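Local coordinates for Lmo0181 protein (Listeria monocytogenes serovar 1/2a, PDB 5F7V) that binds the cyclic glucan cycloalternan and, as the substrate-binding lipoprotein of an ABC system, probably delivers it to a membrane transporter, at residues D100-P103 and S104-N107; T201-S205 and P206-E210; A311-R314 and I315-W319; D379-P382 and E383-L386. All coordinates share one frame; numbering follows the deposited sequence.

Contact 1. Residues D100-P103 and S104-N107; sequences DFDP and STLN
Asp102 and Thr105 meet through backbone and side chain at once, in the loop between helix 92-97 and helix 108-112. The hydrogen bonds fall into two clusters around Asp102. Its carbonyl oxygen takes two from Thr105: the backbone N lies 3.2 Å from Asp102 O, above the carbonyl plane, while Thr105 OG1 comes in nearly end-on at 2.8 Å from Asp102 O, with a C=O...OG1 angle of 164°. The carboxylate holds Ser104 in the same double manner. Ser104 OG reaches Asp102 OD1 on its syn side at 2.7 Å, and Ser104 N reaches the same OD1 at 3.0 Å from the same face of the carboxylate plane. A chi1 of 178° places the Asp102 carboxylate beside its carbonyl carbon, ahead of the 3-10 turn, in the manner of an Asx turn. The turn is continued by Leu106 N, which donates to Pro103 O at 3.1 Å, and a water links Pro103 O (2.8 Å) to Leu106 O.

The apolar part of the contact is between Phe101 and Leu106. Leu106 CD1 approaches the far end of the Phe101 ring obliquely, 3.9 Å from CZ, and the two side chains cross at about a right angle. Met123 and Val124 of strand 119-135, Tyr111 and Ser305 continue this packing, and Asn107 caps helix 108-112 through Ala110 N.

Four donors from two consecutive residues thus converge on two oxygens of one aspartate, and should hold the rotation of the Ser104 and Thr105 hydroxyls, each given an acceptor; the two bonds to OD1 would be expected to favour an ionised carboxylate.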
loop_
_atom_site.group_PDB
_atom_site.type_symbol
_atom_site.label_atom_id
_atom_site.label_comp_id
_atom_site.label_asym_id
_atom_site.label_seq_id
_atom_site.Cartn_x
_atom_site.Cartn_y
_atom_site.Cartn_z
ATOM N N ASP A 100 -29.512 5.133 -2.125
ATOM C CA ASP A 100 -29.119 5.064 -0.732
ATOM C C ASP A 100 -27.615 5.196 -0.517
ATOM O O ASP A 100 -27.240 5.464 0.630
ATOM C CB ASP A 100 -29.545 3.724 -0.146
ATOM C CG ASP A 100 -28.855 2.577 -0.838
ATOM O OD1 ASP A 100 -29.122 2.479 -2.061
ATOM O OD2 ASP A 100 -28.081 1.836 -0.197
ATOM N N PHE A 101 -26.743 4.975 -1.522
ATOM C CA PHE A 101 -25.279 5.112 -1.361
ATOM C C PHE A 101 -24.986 6.550 -0.977
ATOM O O PHE A 101 -25.468 7.490 -1.612
ATOM C CB PHE A 101 -24.511 4.706 -2.652
ATOM C CG PHE A 101 -23.021 4.947 -2.633
ATOM C CD1 PHE A 101 -22.152 4.130 -1.917
ATOM C CD2 PHE A 101 -22.468 5.981 -3.372
ATOM C CE1 PHE A 101 -20.789 4.344 -1.908
ATOM C CE2 PHE A 101 -21.090 6.196 -3.393
ATOM C CZ PHE A 101 -20.262 5.398 -2.632
ATOM N N ASP A 102 -24.218 6.697 0.095
ATOM C CA ASP A 102 -23.962 8.009 0.688
ATOM C C ASP A 102 -22.444 8.105 0.838
ATOM O O ASP A 102 -21.852 7.652 1.810
ATOM C CB ASP A 102 -24.696 8.186 2.026
ATOM C CG ASP A 102 -24.415 9.526 2.682
ATOM O OD1 ASP A 102 -23.640 10.350 2.144
ATOM O OD2 ASP A 102 -24.957 9.798 3.764
ATOM N N PRO A 103 -21.760 8.708 -0.145
ATOM C CA PRO A 103 -20.302 8.769 0.010
ATOM C C PRO A 103 -19.770 9.640 1.161
ATOM O O PRO A 103 -18.600 9.531 1.513
ATOM C CB PRO A 103 -19.827 9.202 -1.376
ATOM C CG PRO A 103 -20.979 9.821 -2.021
ATOM C CD PRO A 103 -22.227 9.229 -1.436
ATOM N N SER A 104 -20.632 10.459 1.785
ATOM C CA SER A 104 -20.215 11.240 2.946
ATOM C C SER A 104 -19.912 10.393 4.179
ATOM O O SER A 104 -19.300 10.879 5.116
ATOM C CB SER A 104 -21.203 12.354 3.313
ATOM O OG SER A 104 -22.371 11.872 3.949
ATOM N N THR A 105 -20.302 9.120 4.153
ATOM C CA THR A 105 -20.004 8.188 5.215
ATOM C C THR A 105 -18.710 7.435 5.013
ATOM O O THR A 105 -18.363 6.612 5.874
ATOM C CB THR A 105 -21.140 7.151 5.378
ATOM O OG1 THR A 105 -21.205 6.327 4.206
ATOM C CG2 THR A 105 -22.476 7.814 5.671
ATOM N N LEU A 106 -18.020 7.706 3.901
ATOM C CA LEU A 106 -16.766 7.030 3.597
ATOM C C LEU A 106 -15.570 7.912 3.878
ATOM O O LEU A 106 -15.667 9.131 3.900
ATOM C CB LEU A 106 -16.750 6.642 2.122
ATOM C CG LEU A 106 -17.968 5.831 1.679
ATOM C CD1 LEU A 106 -17.683 5.365 0.257
ATOM C CD2 LEU A 106 -18.172 4.617 2.550
ATOM N N ASN A 107 -14.415 7.294 4.098
ATOM C CA ASN A 107 -13.178 8.072 4.163
ATOM C C ASN A 107 -12.993 8.874 2.882
ATOM O O ASN A 107 -12.983 8.340 1.775
ATOM C CB ASN A 107 -11.999 7.133 4.373
ATOM C CG ASN A 107 -10.681 7.865 4.437
ATOM O OD1 ASN A 107 -10.194 8.379 3.430
ATOM N ND2 ASN A 107 -10.066 7.899 5.627
HETATM O O HOH W 1 -16.313 11.141 1.576
#

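Contact 2. Residues T201-S205 and P206-E210; sequences TTINS and PENVE
Two first torsions bring Ser205 and Asn208 together: Ser205 OG sits between its backbone N and carbonyl carbon (chi1 70°), turned to the first turn of helix 206-220, and Asn208 CG stands beside its own backbone N (chi1 -77°), which lays the amide back against Ile203 O. Ser205 is the N-cap. Its OG accepts from Asn208 N at 3.2 Å, while Ser205 O takes the first regular helical bond from Val209 N at 3.0 Å, almost in line with the carbonyl. A second bond from Asn208 N to Ser205 O is weak, bent to 121° at the hydrogen.

The Asn208 amide extends the cap backwards. ND2 donates to Ile203 O at 3.0 Å; this oxygen lies close to the amide plane, whereas ND2 stands above the carbonyl plane of Ile203. A further bond from ND2 to Ser192 O gives the amide a second anchor. Glu207, with its chain bent at chi2, folds its carboxylate back beside Ser205; its OE1 and OE2 each lie 3.3 Å from Ser205 OG, at angles too poor for a hydrogen bond.

Ahead of the cap the chain makes a type I turn from Thr202 to Ser205, closed by Ser205 N to Thr202 O at 3.1 Å. Just before it, Thr201 OG1 accepts from Ile203 N at 3.1 Å in an ST turn.

The capped turn fits between two helices: Ile203 and Asn208 pack on Met179, Phe182 and Ala186 of helix 179-187, and Thr201, Asn204 and Val209 face helix 382-397.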
loop_
_atom_site.group_PDB
_atom_site.type_symbol
_atom_site.label_atom_id
_atom_site.label_comp_id
_atom_site.label_asym_id
_atom_site.label_seq_id
_atom_site.Cartn_x
_atom_site.Cartn_y
_atom_site.Cartn_z
ATOM N N THR A 201 10.340 17.543 -11.295
ATOM C CA THR A 201 10.701 16.675 -10.189
ATOM C C THR A 201 11.834 17.302 -9.388
ATOM O O THR A 201 12.783 17.872 -9.917
ATOM C CB THR A 201 11.066 15.260 -10.656
ATOM O OG1 THR A 201 11.472 14.477 -9.539
ATOM C CG2 THR A 201 12.195 15.223 -11.647
ATOM N N THR A 202 11.743 17.160 -8.073
ATOM C CA THR A 202 12.838 17.544 -7.175
ATOM C C THR A 202 13.335 16.296 -6.458
ATOM O O THR A 202 13.812 16.384 -5.316
ATOM C CB THR A 202 12.392 18.645 -6.213
ATOM O OG1 THR A 202 11.163 18.218 -5.635
ATOM C CG2 THR A 202 12.196 19.899 -7.019
ATOM N N ILE A 203 13.282 15.135 -7.113
ATOM C CA ILE A 203 13.645 13.871 -6.473
ATOM C C ILE A 203 15.093 13.832 -6.013
ATOM O O ILE A 203 15.425 13.136 -5.041
ATOM C CB ILE A 203 13.288 12.670 -7.398
ATOM C CG1 ILE A 203 13.347 11.365 -6.596
ATOM C CG2 ILE A 203 14.157 12.592 -8.628
ATOM C CD1 ILE A 203 12.778 10.165 -7.300
ATOM N N ASN A 204 15.959 14.576 -6.682
ATOM C CA ASN A 204 17.377 14.651 -6.364
ATOM C C ASN A 204 17.772 15.834 -5.481
ATOM O O ASN A 204 18.921 16.219 -5.542
ATOM C CB ASN A 204 18.208 14.567 -7.638
ATOM C CG ASN A 204 17.994 15.749 -8.534
ATOM O OD1 ASN A 204 16.909 16.341 -8.535
ATOM N ND2 ASN A 204 19.011 16.095 -9.302
ATOM N N SER A 205 16.850 16.368 -4.697
ATOM C CA SER A 205 17.245 17.400 -3.716
ATOM C C SER A 205 18.241 16.889 -2.686
ATOM O O SER A 205 18.309 15.697 -2.427
ATOM C CB SER A 205 15.987 17.905 -3.028
ATOM O OG SER A 205 15.482 16.857 -2.194
ATOM N N PRO A 206 19.006 17.779 -2.035
ATOM C CA PRO A 206 19.938 17.343 -1.019
ATOM C C PRO A 206 19.287 16.662 0.166
ATOM O O PRO A 206 19.832 15.677 0.686
ATOM C CB PRO A 206 20.688 18.618 -0.592
ATOM C CG PRO A 206 20.112 19.710 -1.359
ATOM C CD PRO A 206 19.092 19.218 -2.339
ATOM N N GLU A 207 18.088 17.118 0.554
ATOM C CA GLU A 207 17.415 16.451 1.660
ATOM C C GLU A 207 17.030 15.048 1.227
ATOM O O GLU A 207 16.993 14.145 2.076
ATOM C CB GLU A 207 16.206 17.270 2.154
ATOM C CG GLU A 207 15.035 17.497 1.226
ATOM C CD GLU A 207 15.190 18.671 0.294
ATOM O OE1 GLU A 207 16.286 19.198 0.022
ATOM O OE2 GLU A 207 14.116 19.071 -0.196
ATOM N N ASN A 208 16.746 14.846 -0.054
ATOM C CA ASN A 208 16.388 13.511 -0.547
ATOM C C ASN A 208 17.608 12.624 -0.635
ATOM O O ASN A 208 17.518 11.430 -0.356
ATOM C CB ASN A 208 15.711 13.590 -1.916
ATOM C CG ASN A 208 14.267 14.037 -1.805
ATOM O OD1 ASN A 208 13.795 14.467 -0.736
ATOM N ND2 ASN A 208 13.521 13.848 -2.900
ATOM N N VAL A 209 18.776 13.155 -0.991
ATOM C CA VAL A 209 19.999 12.359 -0.930
ATOM C C VAL A 209 20.193 11.908 0.491
ATOM O O VAL A 209 20.528 10.744 0.722
ATOM C CB VAL A 209 21.221 13.159 -1.423
ATOM C CG1 VAL A 209 22.507 12.360 -1.227
ATOM C CG2 VAL A 209 21.066 13.581 -2.876
ATOM N N GLU A 210 20.008 12.768 1.479
ATOM C CA GLU A 210 20.176 12.345 2.876
ATOM C C GLU A 210 19.175 11.272 3.256
ATOM O O GLU A 210 19.488 10.299 3.944
ATOM C CB GLU A 210 20.032 13.579 3.761
ATOM C CG GLU A 210 20.388 13.297 5.220
ATOM C CD GLU A 210 20.348 14.501 6.134
ATOM O OE1 GLU A 210 19.653 15.492 5.816
ATOM O OE2 GLU A 210 21.105 14.455 7.146
#

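Contact 3. Residues A311-R314 and I315-W319; sequences AKIR and IDNNW
Ile313 O is gripped twice by Asn317: the side-chain ND2 donates to Ile313 O at 2.8 Å, and the backbone N of Asn317 donates to it at 3.1 Å from the opposite face of the carbonyl plane. Asn317 CG lies beside its own backbone N (chi1 -72°), which folds the amide back alongside Ile313; its OD1 meanwhile accepts from Lys27 NZ.

Helix 308-316 ends here in a Schellman motif. Trp319 N donates to Arg314 O at 3.0 Å and Asn318 N to Ile315 O at 3.1 Å, with Asn318, at positive phi, as the C-prime residue. Its side chain has a hydrogen bond with Arg342.

The reversal brings Trp319 back to Arg314. The Arg314 guanidinium lies over one face of the indole in a cation-pi contact, CZ standing 3.8 Å from the centroid of the Trp319 six-membered ring and 12° off its normal, with the two planes inclined by 33°. Arg314 NH2, over the centre of the indole, also donates to Trp319 O at 2.9 Å, the oxygen lying near the guanidinium plane. NH1 forms a salt bridge with Glu125 of strand 119-135, and the Trp319 side chain comes within about 6 Å of a bound glucose unit.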
loop_
_atom_site.group_PDB
_atom_site.type_symbol
_atom_site.label_atom_id
_atom_site.label_comp_id
_atom_site.label_asym_id
_atom_site.label_seq_id
_atom_site.Cartn_x
_atom_site.Cartn_y
_atom_site.Cartn_z
ATOM N N ALA A 311 -18.255 -4.786 5.258
ATOM C CA ALA A 311 -17.376 -4.025 6.151
ATOM C C ALA A 311 -17.123 -4.844 7.405
ATOM O O ALA A 311 -16.002 -4.879 7.865
ATOM C CB ALA A 311 -17.946 -2.654 6.483
ATOM N N LYS A 312 -18.153 -5.508 7.918
ATOM C CA LYS A 312 -17.960 -6.326 9.121
ATOM C C LYS A 312 -17.044 -7.515 8.861
ATOM O O LYS A 312 -16.244 -7.858 9.747
ATOM C CB LYS A 312 -19.301 -6.838 9.615
ATOM C CG LYS A 312 -20.124 -5.726 10.223
ATOM C CD LYS A 312 -21.575 -6.135 10.348
ATOM C CE LYS A 312 -22.348 -5.179 11.236
ATOM N NZ LYS A 312 -23.803 -5.475 11.185
ATOM N N ILE A 313 -17.139 -8.136 7.687
ATOM C CA ILE A 313 -16.232 -9.212 7.309
ATOM C C ILE A 313 -14.793 -8.707 7.237
ATOM O O ILE A 313 -13.885 -9.364 7.727
ATOM C CB ILE A 313 -16.658 -9.854 5.980
ATOM C CG1 ILE A 313 -17.985 -10.618 6.108
ATOM C CG2 ILE A 313 -15.584 -10.782 5.431
ATOM C CD1 ILE A 313 -18.631 -10.862 4.756
ATOM N N ARG A 314 -14.632 -7.548 6.612
ATOM C CA ARG A 314 -13.325 -6.958 6.449
ATOM C C ARG A 314 -12.674 -6.718 7.809
ATOM O O ARG A 314 -11.509 -7.022 7.994
ATOM C CB ARG A 314 -13.486 -5.662 5.658
ATOM C CG ARG A 314 -12.143 -5.061 5.359
ATOM C CD ARG A 314 -12.217 -3.947 4.355
ATOM N NE ARG A 314 -12.562 -4.370 3.010
ATOM C CZ ARG A 314 -11.700 -4.800 2.098
ATOM N NH1 ARG A 314 -12.178 -5.072 0.900
ATOM N NH2 ARG A 314 -10.403 -4.913 2.357
ATOM N N ILE A 315 -13.418 -6.076 8.700
ATOM C CA ILE A 315 -12.970 -5.803 10.048
ATOM C C ILE A 315 -12.602 -7.087 10.781
ATOM O O ILE A 315 -11.529 -7.186 11.395
ATOM C CB ILE A 315 -14.018 -4.955 10.806
ATOM C CG1 ILE A 315 -14.143 -3.524 10.273
ATOM C CG2 ILE A 315 -13.762 -4.987 12.316
ATOM C CD1 ILE A 315 -13.004 -2.576 10.602
ATOM N N ASP A 316 -13.490 -8.061 10.710
ATOM C CA ASP A 316 -13.213 -9.323 11.401
ATOM C C ASP A 316 -11.932 -10.013 10.958
ATOM O O ASP A 316 -11.283 -10.688 11.762
ATOM C CB ASP A 316 -14.375 -10.308 11.213
ATOM C CG ASP A 316 -14.252 -11.482 12.141
ATOM O OD1 ASP A 316 -14.139 -11.275 13.368
ATOM O OD2 ASP A 316 -14.235 -12.614 11.617
ATOM N N ASN A 317 -11.575 -9.827 9.698
ATOM C CA ASN A 317 -10.385 -10.438 9.122
ATOM C C ASN A 317 -9.139 -9.554 9.092
ATOM O O ASN A 317 -8.130 -9.972 8.512
ATOM C CB ASN A 317 -10.751 -10.968 7.726
ATOM C CG ASN A 317 -11.642 -12.187 7.827
ATOM O OD1 ASN A 317 -11.177 -13.289 8.166
ATOM N ND2 ASN A 317 -12.937 -11.995 7.665
ATOM N N ASN A 318 -9.197 -8.368 9.701
ATOM C CA ASN A 318 -8.091 -7.409 9.715
ATOM C C ASN A 318 -7.644 -7.032 8.316
ATOM O O ASN A 318 -6.474 -6.697 8.130
ATOM C CB ASN A 318 -6.892 -7.947 10.490
ATOM C CG ASN A 318 -7.207 -8.219 11.939
ATOM O OD1 ASN A 318 -7.592 -7.314 12.676
ATOM N ND2 ASN A 318 -7.017 -9.461 12.364
ATOM N N TRP A 319 -8.548 -7.085 7.339
ATOM C CA TRP A 319 -8.172 -6.947 5.926
ATOM C C TRP A 319 -8.165 -5.487 5.525
ATOM O O TRP A 319 -9.099 -4.972 4.940
ATOM C CB TRP A 319 -9.062 -7.830 5.066
ATOM C CG TRP A 319 -8.750 -7.732 3.608
ATOM C CD1 TRP A 319 -7.585 -7.315 3.025
ATOM C CD2 TRP A 319 -9.655 -8.032 2.546
ATOM N NE1 TRP A 319 -7.725 -7.366 1.668
ATOM C CE2 TRP A 319 -8.986 -7.789 1.337
ATOM C CE3 TRP A 319 -10.977 -8.489 2.500
ATOM C CZ2 TRP A 319 -9.616 -7.967 0.099
ATOM C CZ3 TRP A 319 -11.573 -8.678 1.261
ATOM C CH2 TRP A 319 -10.894 -8.417 0.082
#

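Contact 4. Residues D379-P382 and E383-L386; sequences DSTP and EKAL
The backbone passes from an extended Thr381 straight into helix 382-397, whose first bonds run from Ala385 N to Thr381 O at 2.9 Å and from Leu386 N to Pro382 O at 3.0 Å. Thr381 is the N-cap: OG1 accepts from Lys384 N at 3.3 Å, a long bond but a straight one, with 166° at the hydrogen. A chi1 of 71° turns OG1 onto the helix end and places CG2 anti to the carbonyl carbon, beside the backbone N.

The Lys384 chain, bent at chi3, doubles back across Thr381, laying CE 3.5 Å from Thr381 OG1 and 3.9 Å from Thr381 CG2. Ser380 OG also touches Lys384 CB at 3.6 Å. Leu386 CG lies 3.4 Å from Pro382 O, the oxygen its own N-H binds.

Pro382 and Ala385 pack against Val375 of helix 361-376, and Leu386 against Phe372 of that helix and Leu212 of helix 206-220. Pro382 brings no N-H to the open helix end, and Thr381 OG1 takes up the N-H of Lys384, as an N-cap does; the Lys384 methylenes lie against OG1 and would be expected to limit water's access from that side.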
loop_
_atom_site.group_PDB
_atom_site.type_symbol
_atom_site.label_atom_id
_atom_site.label_comp_id
_atom_site.label_asym_id
_atom_site.label_seq_id
_atom_site.Cartn_x
_atom_site.Cartn_y
_atom_site.Cartn_z
ATOM N N ASP A 379 26.729 -1.262 -6.479
ATOM C CA ASP A 379 27.014 -0.891 -7.860
ATOM C C ASP A 379 26.804 0.572 -8.093
ATOM O O ASP A 379 27.152 1.059 -9.169
ATOM C CB ASP A 379 26.123 -1.670 -8.838
ATOM C CG ASP A 379 26.365 -3.156 -8.772
ATOM O OD1 ASP A 379 27.469 -3.582 -9.051
ATOM O OD2 ASP A 379 25.433 -3.917 -8.376
ATOM N N SER A 380 26.259 1.308 -7.142
ATOM C CA SER A 380 25.982 2.713 -7.344
ATOM C C SER A 380 25.973 3.420 -5.992
ATOM O O SER A 380 26.316 2.810 -4.966
ATOM C CB SER A 380 24.656 2.836 -8.081
ATOM O OG SER A 380 24.383 4.174 -8.445
ATOM N N THR A 381 25.566 4.683 -5.997
ATOM C CA THR A 381 25.492 5.506 -4.799
ATOM C C THR A 381 24.170 6.262 -4.748
ATOM O O THR A 381 23.533 6.420 -5.783
ATOM C CB THR A 381 26.612 6.527 -4.675
ATOM O OG1 THR A 381 26.359 7.523 -5.676
ATOM C CG2 THR A 381 27.974 5.943 -4.837
ATOM N N PRO A 382 23.749 6.725 -3.545
ATOM C CA PRO A 382 22.481 7.452 -3.477
ATOM C C PRO A 382 22.421 8.641 -4.407
ATOM O O PRO A 382 21.398 8.803 -5.094
ATOM C CB PRO A 382 22.366 7.811 -1.980
ATOM C CG PRO A 382 23.115 6.729 -1.272
ATOM C CD PRO A 382 24.278 6.456 -2.192
ATOM N N GLU A 383 23.498 9.434 -4.497
ATOM C CA GLU A 383 23.435 10.608 -5.363
ATOM C C GLU A 383 23.279 10.173 -6.820
ATOM O O GLU A 383 22.543 10.784 -7.563
ATOM C CB GLU A 383 24.663 11.504 -5.194
ATOM C CG GLU A 383 24.794 12.597 -6.233
ATOM C CD GLU A 383 23.625 13.504 -6.425
ATOM O OE1 GLU A 383 23.391 13.974 -7.564
ATOM O OE2 GLU A 383 22.963 13.736 -5.389
ATOM N N LYS A 384 23.998 9.144 -7.262
ATOM C CA LYS A 384 23.881 8.742 -8.667
ATOM C C LYS A 384 22.492 8.184 -8.944
ATOM O O LYS A 384 21.892 8.463 -9.992
ATOM C CB LYS A 384 24.941 7.716 -9.047
ATOM C CG LYS A 384 26.326 8.350 -9.153
ATOM C CD LYS A 384 27.356 7.344 -9.665
ATOM C CE LYS A 384 27.591 6.203 -8.696
ATOM N NZ LYS A 384 28.769 5.408 -9.116
ATOM N N ALA A 385 21.939 7.416 -8.030
ATOM C CA ALA A 385 20.620 6.878 -8.206
ATOM C C ALA A 385 19.569 7.971 -8.370
ATOM O O ALA A 385 18.685 7.840 -9.210
ATOM C CB ALA A 385 20.240 5.974 -7.041
ATOM N N LEU A 386 19.670 9.012 -7.553
ATOM C CA LEU A 386 18.714 10.112 -7.614
ATOM C C LEU A 386 18.922 10.971 -8.842
ATOM O O LEU A 386 17.917 11.446 -9.405
ATOM C CB LEU A 386 18.744 10.888 -6.307
ATOM C CG LEU A 386 18.201 10.089 -5.135
ATOM C CD1 LEU A 386 18.492 10.824 -3.859
ATOM C CD2 LEU A 386 16.710 9.786 -5.248
#

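Along the chain the contacts follow in numerical order, yet in space they form two groups; contacts 2 and 4 share one side of the chain's centre, and contact 3 lies opposite both. Contacts 1 and 3 lie 18 Å apart between centres, without touching, and both pack on strand 119-135. Contacts 2 and 4, with centres 12 Å apart, join directly: Leu386 CD1 meets Val209 CA at 3.6 Å and Asn204 CB lies 3.6 Å from Leu386 O, so the starts of helices 206-220 and 382-397 pack together. Between the two groups the centres are 39 to 45 Å apart, consistent with the two lobes of a periplasmic-binding-protein fold around the bound glucan, which contact 3 approaches more closely than contact 2.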